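Local coordinates for protein pyrrolidone-carboxylate peptidase (Deinococcus radiodurans R1, PDB 5Z47) that probably acts as a thiol peptidase that removes the N-terminal pyroglutamyl (5-oxoproline) residue from polypeptides, generally not when proline comes second, at residues Gly88-Gln93 with Arg103-Glu108. Residues are numbered along the deposited sequence; the frame is centred on the assembly and turned at random. Where two conformers were deposited one is given.
Sequences GVMDFQ and RDQPIE
Met90 and Gln105 form a hydrogen-bonded antiparallel pair where strand 80-90 runs out and the short strand 105-106 comes back alongside it, at the subunit interface and away from the annotated active-site residues. Met90 N reaches Gln105 O at 2.7 Å, and Met90 O takes Gln105 N in return. Asp104 and Gln105 both face Met90, which makes a G1 beta bulge; Asp104, at its first position, has the positive phi (54°) such a bulge needs. Val89 and Pro106 follow as the non-hydrogen-bonded pair, and Ile107 N then binds Gly88 O at 3.0 Å. Pro106 CA leans on the same oxygen in a CA-H...O contact of 3.4 Å.

On the Met90 face, Ile107 lays CG1 and CD1 over the Gly88-Val89 peptide, with CG1 3.6 Å from Gly88 C. Its CG1 also meets Met90 CG at 3.9 Å, the two chains crossing at about a right angle, and both residues pack on Phe148 of helix 148-159. The bend at chi3 (-69°) turns Met90 CE against Gln105 CG, the two side chains crossing at a slant.

At the bulge, Asp91 holds CG anti to its backbone N (chi1 -169°), and OD1 accepts Asp104 N at 2.8 Å through its anti lone pair. The carboxylates of Asp91 and Asp104 lie side by side with nearly parallel planes, one stepped off the other. Their OD1 atoms, two acceptors only 2.8 Å apart, would be expected to repel. Arg122 of the second subunit bridges to both acids and Arg84 of that subunit to Asp104, so salt bridges tie this end of the hairpin to its neighbour and probably offset that repulsion.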
loop_
_atom_site.group_PDB
_atom_site.type_symbol
_atom_site.label_atom_id
_atom_site.label_comp_id
_atom_site.label_asym_id
_atom_site.label_seq_id
_atom_site.Cartn_x
_atom_site.Cartn_y
_atom_site.Cartn_z
ATOM N N GLY A 88 9.300 5.679 -24.917
ATOM C CA GLY A 88 9.491 4.872 -26.115
ATOM C C GLY A 88 10.025 3.473 -25.881
ATOM O O GLY A 88 10.928 3.030 -26.599
ATOM N N VAL A 89 9.503 2.762 -24.882
ATOM C CA VAL A 89 9.931 1.393 -24.614
ATOM C C VAL A 89 8.712 0.519 -24.360
ATOM O O VAL A 89 7.735 0.970 -23.752
ATOM C CB VAL A 89 10.899 1.327 -23.414
ATOM C CG1 VAL A 89 11.264 -0.121 -23.097
ATOM C CG2 VAL A 89 12.158 2.145 -23.706
ATOM N N MET A 90 8.769 -0.734 -24.834
ATOM C CA MET A 90 7.783 -1.762 -24.510
ATOM C C MET A 90 8.421 -2.806 -23.599
ATOM O O MET A 90 9.401 -3.452 -23.979
ATOM C CB MET A 90 7.216 -2.451 -25.754
ATOM C CG MET A 90 6.418 -1.572 -26.683
ATOM S SD MET A 90 5.851 -2.524 -28.129
ATOM C CE MET A 90 7.435 -2.783 -28.920
ATOM N N ASP A 91 7.834 -2.988 -22.420
ATOM C CA ASP A 91 8.325 -3.951 -21.441
ATOM C C ASP A 91 7.110 -4.427 -20.659
ATOM O O ASP A 91 6.574 -3.683 -19.831
ATOM C CB ASP A 91 9.372 -3.326 -20.519
ATOM C CG ASP A 91 10.089 -4.357 -19.667
ATOM O OD1 ASP A 91 11.115 -4.904 -20.119
ATOM O OD2 ASP A 91 9.625 -4.618 -18.540
ATOM N N PHE A 92 6.674 -5.654 -20.930
ATOM C CA PHE A 92 5.385 -6.150 -20.465
ATOM C C PHE A 92 5.577 -6.992 -19.217
ATOM O O PHE A 92 6.316 -7.981 -19.239
ATOM C CB PHE A 92 4.680 -6.968 -21.547
ATOM C CG PHE A 92 4.106 -6.140 -22.655
ATOM C CD1 PHE A 92 4.503 -4.827 -22.843
ATOM C CD2 PHE A 92 3.145 -6.671 -23.495
ATOM C CE1 PHE A 92 3.976 -4.068 -23.848
ATOM C CE2 PHE A 92 2.611 -5.914 -24.507
ATOM C CZ PHE A 92 3.027 -4.610 -24.682
ATOM N N GLN A 93 4.912 -6.592 -18.133
ATOM C CA GLN A 93 4.882 -7.404 -16.925
ATOM C C GLN A 93 3.928 -8.587 -17.072
ATOM O O GLN A 93 4.131 -9.626 -16.431
ATOM C CB GLN A 93 4.478 -6.534 -15.735
ATOM C CG GLN A 93 5.182 -5.176 -15.716
ATOM C CD GLN A 93 6.684 -5.269 -15.514
ATOM O OE1 GLN A 93 7.177 -6.090 -14.735
ATOM N NE2 GLN A 93 7.422 -4.426 -16.234
ATOM N N ARG A 103 10.452 -7.154 -23.884
ATOM C CA ARG A 103 11.377 -6.807 -22.806
ATOM C C ARG A 103 12.350 -5.743 -23.298
ATOM O O ARG A 103 13.155 -5.997 -24.200
ATOM C CB ARG A 103 12.127 -8.031 -22.276
ATOM C CG ARG A 103 12.682 -7.795 -20.878
ATOM C CD ARG A 103 13.280 -9.032 -20.255
ATOM N NE ARG A 103 14.652 -9.248 -20.696
ATOM C CZ ARG A 103 15.574 -9.872 -19.975
ATOM N NH1 ARG A 103 16.800 -10.023 -20.454
ATOM N NH2 ARG A 103 15.273 -10.340 -18.772
ATOM N N ASP A 104 12.262 -4.555 -22.698
ATOM C CA ASP A 104 13.171 -3.427 -22.957
ATOM C C ASP A 104 13.250 -3.072 -24.442
ATOM O O ASP A 104 14.306 -2.688 -24.950
ATOM C CB ASP A 104 14.576 -3.704 -22.413
ATOM C CG ASP A 104 14.582 -4.206 -20.971
ATOM O OD1 ASP A 104 13.732 -3.784 -20.159
ATOM O OD2 ASP A 104 15.469 -5.026 -20.650
ATOM N N GLN A 105 12.118 -3.178 -25.142
ATOM C CA GLN A 105 12.109 -3.046 -26.591
ATOM C C GLN A 105 11.816 -1.599 -26.976
ATOM O O GLN A 105 10.765 -1.070 -26.587
ATOM C CB GLN A 105 11.062 -3.967 -27.198
ATOM C CG GLN A 105 11.282 -4.286 -28.671
ATOM C CD GLN A 105 12.578 -5.052 -28.886
ATOM O OE1 GLN A 105 12.917 -5.947 -28.108
ATOM N NE2 GLN A 105 13.314 -4.699 -29.933
ATOM N N PRO A 106 12.691 -0.931 -27.729
ATOM C CA PRO A 106 12.358 0.408 -28.231
ATOM C C PRO A 106 11.140 0.350 -29.146
ATOM O O PRO A 106 10.995 -0.567 -29.959
ATOM C CB PRO A 106 13.621 0.833 -28.992
ATOM C CG PRO A 106 14.719 -0.066 -28.446
ATOM C CD PRO A 106 14.044 -1.362 -28.131
ATOM N N ILE A 107 10.255 1.337 -29.008
ATOM C CA ILE A 107 9.041 1.335 -29.825
ATOM C C ILE A 107 9.390 1.594 -31.286
ATOM O O ILE A 107 8.840 0.957 -32.194
ATOM C CB ILE A 107 8.011 2.357 -29.289
ATOM C CG1 ILE A 107 7.473 1.922 -27.919
ATOM C CG2 ILE A 107 6.840 2.491 -30.265
ATOM C CD1 ILE A 107 6.434 2.863 -27.273
ATOM N N GLU A 108 10.329 2.505 -31.534
ATOM C CA GLU A 108 10.692 2.892 -32.874
ATOM C C GLU A 108 12.177 3.222 -32.935
ATOM O O GLU A 108 12.654 4.031 -32.125
ATOM C CB GLU A 108 9.868 4.101 -33.322
ATOM C CG GLU A 108 10.072 4.467 -34.773
ATOM C CD GLU A 108 8.795 4.902 -35.447
ATOM O OE1 GLU A 108 8.897 5.619 -36.463
ATOM O OE2 GLU A 108 7.696 4.564 -34.947
HETATM O O HOH W 1 10.877 4.723 -29.583
#